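PDB 4M0X: chloromuconate cycloisomerase, which belongs to the enolase superfamily, pairing an N-terminal capping domain with a TIM-barrel-like domain that holds manganese. Local coordinates for residues A[127-140]-A[313-327]. Residues are numbered along the deposited sequence; the frame is centred on the assembly and turned at random.
Sequences LGGLRRKRIPITWA and LYGTMPDLSVGCELF
R131 N donates to G315 O at 2.6 Å, nearly straight at 176°, and T138 N to C324 O at 2.6 Å, so the backbones meet at the end of helix 304-316 and again at strand 323-324. Two arginines bind carbonyls at that helix end. The R132 chain, bent at chi3 (74°), presents NH1 and NH2 end-on to M317 O, at 2.7 Å from NH1; both nitrogens converge on this single oxygen, which lies in the guanidinium plane. R131, extended from CG to NE, reaches T316 O through NE from above the carbonyl plane, while P318 CB lies over one face of its guanidinium, offset toward the rim. L127 CD2 packs crosswise on T316. Further along, I135 CG2 touches both L320 CD1 and C324 CB, each at 3.6 Å, and I137 CG2 meets F327 CB. The F327 ring lies obliquely to W139, planes at 55°, with A140 CB 3.5 Å from CE2. A water joins P136 O, T138 OG1 and C324 N; T138 OG1 also bonds S163 OG. Consistent with barrel closure, strand 134-141, flanked by 163-167 and antiparallel 347-349, meets weakly bonded 323-324, which parallels 294-297; E325, near the manganese, reaches K165 and A299.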
ATOM      1  N   LEU A 127      -4.873 -37.114 -15.511  1.00 35.92           N
ATOM      2  CA  LEU A 127      -5.118 -35.839 -14.833  1.00 35.48           C
ATOM      3  C   LEU A 127      -6.100 -35.878 -13.648  1.00 34.81           C
ATOM      4  O   LEU A 127      -6.235 -34.905 -12.912  1.00 33.16           O
ATOM      5  CB  LEU A 127      -5.577 -34.792 -15.848  1.00 37.95           C
ATOM      6  CG  LEU A 127      -4.487 -33.819 -16.315  1.00 41.98           C
ATOM      7  CD1 LEU A 127      -3.364 -34.532 -17.063  1.00 43.72           C
ATOM      8  CD2 LEU A 127      -5.076 -32.706 -17.170  1.00 43.95           C
ATOM      9  N   GLY A 128      -6.793 -36.997 -13.467  1.00 33.78           N
ATOM     10  CA  GLY A 128      -7.900 -37.043 -12.512  1.00 30.13           C
ATOM     11  C   GLY A 128      -9.311 -37.124 -13.104  1.00 25.83           C
ATOM     12  O   GLY A 128     -10.290 -37.026 -12.371  1.00 23.72           O
ATOM     13  N   GLY A 129      -9.420 -37.329 -14.408  1.00 23.65           N
ATOM     14  CA  GLY A 129     -10.709 -37.683 -15.009  1.00 25.75           C
ATOM     15  C   GLY A 129     -11.539 -36.494 -15.464  1.00 25.85           C
ATOM     16  O   GLY A 129     -11.447 -35.413 -14.883  1.00 27.31           O
ATOM     17  N   LEU A 130     -12.340 -36.687 -16.512  1.00 25.02           N
ATOM     18  CA  LEU A 130     -13.171 -35.610 -17.052  1.00 23.66           C
ATOM     19  C   LEU A 130     -14.188 -35.192 -16.013  1.00 24.45           C
ATOM     20  O   LEU A 130     -14.646 -36.028 -15.257  1.00 24.38           O
ATOM     21  CB  LEU A 130     -13.917 -36.066 -18.300  1.00 21.21           C
ATOM     22  CG  LEU A 130     -13.207 -36.378 -19.615  1.00 19.57           C
ATOM     23  CD1 LEU A 130     -14.200 -37.051 -20.554  1.00 18.14           C
ATOM     24  CD2 LEU A 130     -12.641 -35.119 -20.226  1.00 18.37           C
ATOM     25  N   ARG A 131     -14.521 -33.897 -15.975  1.00 26.65           N
ATOM     26  CA  ARG A 131     -15.684 -33.388 -15.229  1.00 26.50           C
ATOM     27  C   ARG A 131     -16.846 -33.013 -16.133  1.00 28.77           C
ATOM     28  O   ARG A 131     -17.869 -32.532 -15.661  1.00 32.26           O
ATOM     29  CB  ARG A 131     -15.296 -32.184 -14.429  1.00 25.06           C
ATOM     30  CG  ARG A 131     -14.048 -32.461 -13.640  1.00 26.49           C
ATOM     31  CD  ARG A 131     -13.954 -31.487 -12.519  1.00 25.85           C
ATOM     32  NE  ARG A 131     -12.583 -31.412 -12.098  1.00 26.89           N
ATOM     33  CZ  ARG A 131     -12.195 -30.925 -10.929  1.00 27.53           C
ATOM     34  NH1 ARG A 131     -13.101 -30.493 -10.053  1.00 28.47           N
ATOM     35  NH2 ARG A 131     -10.903 -30.865 -10.649  1.00 26.98           N
ATOM     36  N   ARG A 132     -16.697 -33.228 -17.434  1.00 29.62           N
ATOM     37  CA  ARG A 132     -17.787 -32.993 -18.361  1.00 30.36           C
ATOM     38  C   ARG A 132     -17.406 -33.682 -19.647  1.00 33.11           C
ATOM     39  O   ARG A 132     -16.210 -33.838 -19.931  1.00 32.51           O
ATOM     40  CB  ARG A 132     -18.040 -31.482 -18.542  1.00 30.54           C
ATOM     41  CG  ARG A 132     -16.852 -30.655 -19.063  1.00 29.69           C
ATOM     42  CD  ARG A 132     -17.027 -29.141 -18.941  1.00 26.55           C
ATOM     43  NE  ARG A 132     -16.905 -28.614 -17.563  1.00 28.37           N
ATOM     44  CZ  ARG A 132     -15.790 -28.534 -16.805  1.00 26.90           C
ATOM     45  NH1 ARG A 132     -14.603 -28.977 -17.192  1.00 25.95           N
ATOM     46  NH2 ARG A 132     -15.873 -27.994 -15.608  1.00 27.75           N
ATOM     47  N   LYS A 133     -18.409 -34.125 -20.410  1.00 35.81           N
ATOM     48  CA  LYS A 133     -18.142 -34.863 -21.665  1.00 36.82           C
ATOM     49  C   LYS A 133     -18.260 -33.970 -22.899  1.00 34.82           C
ATOM     50  O   LYS A 133     -17.763 -34.301 -23.975  1.00 33.70           O
ATOM     51  CB  LYS A 133     -19.050 -36.103 -21.790  1.00 38.97           C
ATOM     52  CG  LYS A 133     -18.984 -37.053 -20.597  1.00 38.69           C
ATOM     53  CD  LYS A 133     -19.240 -38.500 -21.004  1.00 41.13           C
ATOM     54  CE  LYS A 133     -19.328 -39.455 -19.804  1.00 39.37           C
ATOM     55  NZ  LYS A 133     -20.426 -39.094 -18.870  1.00 34.07           N
ATOM     56  N   ARG A 134     -18.918 -32.829 -22.722  1.00 34.12           N
ATOM     57  CA  ARG A 134     -19.173 -31.908 -23.815  1.00 34.65           C
ATOM     58  C   ARG A 134     -18.827 -30.498 -23.374  1.00 31.39           C
ATOM     59  O   ARG A 134     -18.977 -30.165 -22.223  1.00 28.75           O
ATOM     60  CB  ARG A 134     -20.650 -32.016 -24.267  1.00 38.08           C
ATOM     61  CG  ARG A 134     -20.919 -33.109 -25.304  1.00 42.05           C
ATOM     62  CD  ARG A 134     -22.376 -33.532 -25.397  1.00 47.82           C
ATOM     63  NE  ARG A 134     -22.749 -34.360 -24.240  1.00 59.13           N
ATOM     64  CZ  ARG A 134     -22.740 -35.701 -24.206  1.00 61.84           C
ATOM     65  NH1 ARG A 134     -22.387 -36.414 -25.286  1.00 55.68           N
ATOM     66  NH2 ARG A 134     -23.086 -36.335 -23.074  1.00 61.70           N
ATOM     67  N   ILE A 135     -18.347 -29.667 -24.285  1.00 31.83           N
ATOM     68  CA  ILE A 135     -18.175 -28.243 -23.972  1.00 33.97           C
ATOM     69  C   ILE A 135     -18.898 -27.322 -24.970  1.00 34.32           C
ATOM     70  O   ILE A 135     -18.791 -27.526 -26.171  1.00 36.47           O
ATOM     71  CB  ILE A 135     -16.701 -27.836 -23.926  1.00 32.94           C
ATOM     72  CG1 ILE A 135     -15.821 -29.023 -23.525  1.00 31.44           C
ATOM     73  CG2 ILE A 135     -16.561 -26.643 -22.986  1.00 34.32           C
ATOM     74  CD1 ILE A 135     -14.352 -28.700 -23.400  1.00 30.71           C
ATOM     75  N   PRO A 136     -19.637 -26.310 -24.490  1.00 33.67           N
ATOM     76  CA  PRO A 136     -20.218 -25.428 -25.520  1.00 31.89           C
ATOM     77  C   PRO A 136     -19.105 -24.572 -26.129  1.00 31.69           C
ATOM     78  O   PRO A 136     -18.193 -24.123 -25.413  1.00 33.08           O
ATOM     79  CB  PRO A 136     -21.219 -24.555 -24.737  1.00 32.63           C
ATOM     80  CG  PRO A 136     -21.349 -25.203 -23.375  1.00 35.83           C
ATOM     81  CD  PRO A 136     -20.020 -25.897 -23.127  1.00 35.06           C
ATOM     82  N   ILE A 137     -19.152 -24.381 -27.439  1.00 29.06           N
ATOM     83  CA  ILE A 137     -18.109 -23.653 -28.146  1.00 27.72           C
ATOM     84  C   ILE A 137     -18.447 -22.150 -28.333  1.00 28.08           C
ATOM     85  O   ILE A 137     -19.602 -21.787 -28.591  1.00 28.16           O
ATOM     86  CB  ILE A 137     -17.824 -24.373 -29.458  1.00 26.58           C
ATOM     87  CG1 ILE A 137     -17.322 -25.771 -29.145  1.00 27.48           C
ATOM     88  CG2 ILE A 137     -16.749 -23.681 -30.270  1.00 28.51           C
ATOM     89  CD1 ILE A 137     -16.010 -25.805 -28.371  1.00 28.86           C
ATOM     90  N   THR A 138     -17.456 -21.283 -28.133  1.00 26.95           N
ATOM     91  CA  THR A 138     -17.626 -19.861 -28.404  1.00 27.53           C
ATOM     92  C   THR A 138     -17.104 -19.612 -29.807  1.00 31.19           C
ATOM     93  O   THR A 138     -15.925 -19.884 -30.094  1.00 31.39           O
ATOM     94  CB  THR A 138     -16.869 -18.985 -27.401  1.00 25.99           C
ATOM     95  OG1 THR A 138     -17.588 -18.961 -26.168  1.00 25.97           O
ATOM     96  CG2 THR A 138     -16.741 -17.579 -27.890  1.00 24.21           C
ATOM     97  N   TRP A 139     -17.994 -19.131 -30.682  1.00 31.85           N
ATOM     98  CA  TRP A 139     -17.643 -18.866 -32.061  1.00 33.62           C
ATOM     99  C   TRP A 139     -16.949 -17.530 -32.213  1.00 35.17           C
ATOM    100  O   TRP A 139     -17.503 -16.483 -31.859  1.00 36.09           O
ATOM    101  CB  TRP A 139     -18.877 -18.867 -32.977  1.00 37.66           C
ATOM    102  CG  TRP A 139     -18.448 -18.742 -34.410  1.00 37.97           C
ATOM    103  CD1 TRP A 139     -18.499 -17.630 -35.179  1.00 39.65           C
ATOM    104  CD2 TRP A 139     -17.815 -19.755 -35.201  1.00 40.00           C
ATOM    105  NE1 TRP A 139     -17.951 -17.881 -36.407  1.00 43.12           N
ATOM    106  CE2 TRP A 139     -17.523 -19.182 -36.450  1.00 41.00           C
ATOM    107  CE3 TRP A 139     -17.463 -21.101 -34.972  1.00 42.69           C
ATOM    108  CZ2 TRP A 139     -16.922 -19.905 -37.487  1.00 41.44           C
ATOM    109  CZ3 TRP A 139     -16.858 -21.824 -36.002  1.00 42.22           C
ATOM    110  CH2 TRP A 139     -16.601 -21.224 -37.246  1.00 41.74           C
ATOM    111  N   ALA A 140     -15.745 -17.556 -32.765  1.00 36.91           N
ATOM    112  CA  ALA A 140     -15.010 -16.321 -32.962  1.00 40.06           C
ATOM    113  C   ALA A 140     -15.060 -15.840 -34.409  1.00 40.42           C
ATOM    114  O   ALA A 140     -14.424 -16.416 -35.306  1.00 41.09           O
ATOM    115  CB  ALA A 140     -13.573 -16.422 -32.437  1.00 38.28           C
ATOM    116  N   LEU A 313      -7.844 -31.485 -21.400  1.00 26.62           N
ATOM    117  CA  LEU A 313      -7.485 -30.542 -20.338  1.00 27.33           C
ATOM    118  C   LEU A 313      -8.728 -29.826 -19.810  1.00 27.77           C
ATOM    119  O   LEU A 313      -9.076 -29.932 -18.618  1.00 25.22           O
ATOM    120  CB  LEU A 313      -6.476 -29.513 -20.852  1.00 27.27           C
ATOM    121  CG  LEU A 313      -6.170 -28.367 -19.890  1.00 28.68           C
ATOM    122  CD1 LEU A 313      -5.507 -28.900 -18.622  1.00 30.59           C
ATOM    123  CD2 LEU A 313      -5.273 -27.345 -20.556  1.00 27.20           C
ATOM    124  N   TYR A 314      -9.406 -29.122 -20.725  1.00 28.90           N
ATOM    125  CA  TYR A 314     -10.564 -28.298 -20.398  1.00 27.19           C
ATOM    126  C   TYR A 314     -11.658 -29.134 -19.746  1.00 27.27           C
ATOM    127  O   TYR A 314     -12.336 -28.665 -18.848  1.00 30.61           O
ATOM    128  CB  TYR A 314     -11.082 -27.571 -21.633  1.00 28.33           C
ATOM    129  CG  TYR A 314     -10.059 -26.734 -22.398  1.00 29.43           C
ATOM    130  CD1 TYR A 314      -8.796 -26.474 -21.867  1.00 29.21           C
ATOM    131  CD2 TYR A 314     -10.378 -26.157 -23.643  1.00 28.80           C
ATOM    132  CE1 TYR A 314      -7.870 -25.702 -22.553  1.00 29.11           C
ATOM    133  CE2 TYR A 314      -9.443 -25.376 -24.335  1.00 28.70           C
ATOM    134  CZ  TYR A 314      -8.188 -25.161 -23.782  1.00 29.76           C
ATOM    135  OH  TYR A 314      -7.226 -24.396 -24.423  1.00 30.66           O
ATOM    136  N   GLY A 315     -11.819 -30.375 -20.180  1.00 26.65           N
ATOM    137  CA  GLY A 315     -12.725 -31.289 -19.503  1.00 26.90           C
ATOM    138  C   GLY A 315     -12.282 -31.738 -18.098  1.00 28.36           C
ATOM    139  O   GLY A 315     -13.131 -32.146 -17.282  1.00 29.63           O
ATOM    140  N   THR A 316     -10.980 -31.706 -17.800  1.00 25.01           N
ATOM    141  CA  THR A 316     -10.569 -32.040 -16.448  1.00 25.07           C
ATOM    142  C   THR A 316     -10.741 -30.846 -15.529  1.00 25.39           C
ATOM    143  O   THR A 316     -10.800 -30.991 -14.338  1.00 26.29           O
ATOM    144  CB  THR A 316      -9.109 -32.581 -16.307  1.00 24.48           C
ATOM    145  OG1 THR A 316      -8.159 -31.519 -16.399  1.00 24.06           O
ATOM    146  CG2 THR A 316      -8.775 -33.662 -17.327  1.00 24.92           C
ATOM    147  N   MET A 317     -10.810 -29.654 -16.099  1.00 28.42           N
ATOM    148  CA  MET A 317     -10.722 -28.416 -15.325  1.00 27.06           C
ATOM    149  C   MET A 317     -11.979 -28.117 -14.519  1.00 27.19           C
ATOM    150  O   MET A 317     -13.093 -28.385 -14.985  1.00 27.12           O
ATOM    151  CB  MET A 317     -10.435 -27.271 -16.268  1.00 25.87           C
ATOM    152  CG  MET A 317      -8.961 -27.049 -16.489  1.00 25.04           C
ATOM    153  SD  MET A 317      -8.688 -25.885 -17.839  1.00 25.86           S
ATOM    154  CE  MET A 317      -9.345 -24.341 -17.237  1.00 22.70           C
ATOM    155  N   PRO A 318     -11.803 -27.562 -13.301  1.00 27.40           N
ATOM    156  CA  PRO A 318     -12.963 -27.349 -12.448  1.00 25.70           C
ATOM    157  C   PRO A 318     -13.808 -26.180 -12.923  1.00 26.64           C
ATOM    158  O   PRO A 318     -14.965 -26.059 -12.507  1.00 27.46           O
ATOM    159  CB  PRO A 318     -12.345 -27.042 -11.082  1.00 24.37           C
ATOM    160  CG  PRO A 318     -11.018 -26.432 -11.393  1.00 25.64           C
ATOM    161  CD  PRO A 318     -10.543 -27.139 -12.642  1.00 27.21           C
ATOM    162  N   ASP A 319     -13.248 -25.333 -13.786  1.00 26.48           N
ATOM    163  CA  ASP A 319     -13.918 -24.088 -14.154  1.00 27.41           C
ATOM    164  C   ASP A 319     -13.647 -23.695 -15.592  1.00 27.27           C
ATOM    165  O   ASP A 319     -12.503 -23.565 -16.000  1.00 25.64           O
ATOM    166  CB  ASP A 319     -13.505 -22.948 -13.205  1.00 28.79           C
ATOM    167  CG  ASP A 319     -14.215 -21.628 -13.514  1.00 31.49           C
ATOM    168  OD1 ASP A 319     -13.793 -20.886 -14.423  1.00 33.04           O
ATOM    169  OD2 ASP A 319     -15.214 -21.314 -12.839  1.00 34.62           O
ATOM    170  N   LEU A 320     -14.720 -23.507 -16.349  1.00 28.38           N
ATOM    171  CA  LEU A 320     -14.642 -22.860 -17.646  1.00 28.26           C
ATOM    172  C   LEU A 320     -15.857 -21.982 -17.733  1.00 27.89           C
ATOM    173  O   LEU A 320     -16.670 -22.154 -18.635  1.00 25.05           O
ATOM    174  CB  LEU A 320     -14.755 -23.874 -18.767  1.00 28.25           C
ATOM    175  CG  LEU A 320     -13.829 -25.035 -19.031  1.00 28.58           C
ATOM    176  CD1 LEU A 320     -14.454 -25.606 -20.273  1.00 29.39           C
ATOM    177  CD2 LEU A 320     -12.381 -24.644 -19.315  1.00 29.11           C
ATOM    178  N   SER A 321     -15.996 -21.063 -16.783  1.00 29.22           N
ATOM    179  CA  SER A 321     -17.233 -20.285 -16.677  1.00 28.81           C
ATOM    180  C   SER A 321     -17.317 -19.255 -17.784  1.00 28.03           C
ATOM    181  O   SER A 321     -18.408 -18.865 -18.166  1.00 28.04           O
ATOM    182  CB  SER A 321     -17.357 -19.572 -15.332  1.00 28.88           C
ATOM    183  OG  SER A 321     -16.314 -19.909 -14.456  1.00 29.88           O
ATOM    184  N   VAL A 322     -16.160 -18.802 -18.267  1.00 26.39           N
ATOM    185  CA  VAL A 322     -16.096 -17.881 -19.376  1.00 25.50           C
ATOM    186  C   VAL A 322     -16.404 -18.635 -20.671  1.00 25.51           C
ATOM    187  O   VAL A 322     -16.686 -18.038 -21.693  1.00 26.41           O
ATOM    188  CB  VAL A 322     -14.699 -17.206 -19.449  1.00 26.30           C
ATOM    189  CG1 VAL A 322     -14.576 -16.313 -20.671  1.00 25.89           C
ATOM    190  CG2 VAL A 322     -14.452 -16.346 -18.213  1.00 26.51           C
ATOM    191  N   GLY A 323     -16.340 -19.954 -20.631  1.00 24.36           N
ATOM    192  CA  GLY A 323     -16.589 -20.737 -21.815  1.00 25.07           C
ATOM    193  C   GLY A 323     -15.362 -21.361 -22.437  1.00 26.31           C
ATOM    194  O   GLY A 323     -14.296 -21.407 -21.827  1.00 30.84           O
ATOM    195  N   CYS A 324     -15.532 -21.868 -23.648  1.00 26.62           N
ATOM    196  CA  CYS A 324     -14.468 -22.493 -24.421  1.00 28.37           C
ATOM    197  C   CYS A 324     -14.534 -22.129 -25.946  1.00 28.97           C
ATOM    198  O   CYS A 324     -15.601 -22.162 -26.584  1.00 29.44           O
ATOM    199  CB  CYS A 324     -14.505 -23.987 -24.184  1.00 27.94           C
ATOM    200  SG  CYS A 324     -13.568 -24.942 -25.380  1.00 34.65           S
ATOM    201  N   GLU A 325     -13.397 -21.767 -26.515  1.00 27.31           N
ATOM    202  CA  GLU A 325     -13.363 -21.351 -27.909  1.00 29.54           C
ATOM    203  C   GLU A 325     -12.656 -22.383 -28.806  1.00 29.96           C
ATOM    204  O   GLU A 325     -11.919 -22.003 -29.712  1.00 29.60           O
ATOM    205  CB  GLU A 325     -12.703 -19.957 -28.054  1.00 29.19           C
ATOM    206  CG  GLU A 325     -11.303 -19.854 -27.436  1.00 29.19           C
ATOM    207  CD  GLU A 325     -10.539 -18.575 -27.806  1.00 31.51           C
ATOM    208  OE1 GLU A 325     -11.085 -17.673 -28.494  1.00 32.51           O
ATOM    209  OE2 GLU A 325      -9.354 -18.468 -27.417  1.00 32.10           O
ATOM    210  N   LEU A 326     -12.869 -23.678 -28.579  1.00 29.75           N
ATOM    211  CA  LEU A 326     -12.145 -24.645 -29.390  1.00 31.18           C
ATOM    212  C   LEU A 326     -12.838 -24.958 -30.698  1.00 34.83           C
ATOM    213  O   LEU A 326     -13.087 -26.120 -30.980  1.00 36.84           O
ATOM    214  CB  LEU A 326     -11.877 -25.929 -28.643  1.00 29.88           C
ATOM    215  CG  LEU A 326     -10.610 -25.960 -27.819  1.00 30.43           C
ATOM    216  CD1 LEU A 326     -10.536 -27.267 -27.046  1.00 30.59           C
ATOM    217  CD2 LEU A 326      -9.397 -25.817 -28.716  1.00 30.92           C
ATOM    218  N   PHE A 327     -13.110 -23.924 -31.500  1.00 37.78           N
ATOM    219  CA  PHE A 327     -13.841 -24.032 -32.771  1.00 37.05           C
ATOM    220  C   PHE A 327     -12.841 -24.223 -33.910  1.00 35.79           C
ATOM    221  O   PHE A 327     -13.205 -24.620 -35.009  1.00 36.66           O
ATOM    222  CB  PHE A 327     -14.597 -22.732 -33.037  1.00 38.24           C
ATOM    223  CG  PHE A 327     -13.675 -21.563 -33.212  1.00 42.47           C
ATOM    224  CD1 PHE A 327     -13.090 -21.297 -34.441  1.00 46.24           C
ATOM    225  CD2 PHE A 327     -13.330 -20.773 -32.136  1.00 44.11           C
ATOM    226  CE1 PHE A 327     -12.190 -20.252 -34.604  1.00 47.98           C
ATOM    227  CE2 PHE A 327     -12.438 -19.725 -32.284  1.00 47.07           C
ATOM    228  CZ  PHE A 327     -11.862 -19.467 -33.519  1.00 49.11           C
TER
HETATM  229  O   HOH W   1     -17.769 -21.435 -24.754  1.00 21.35           O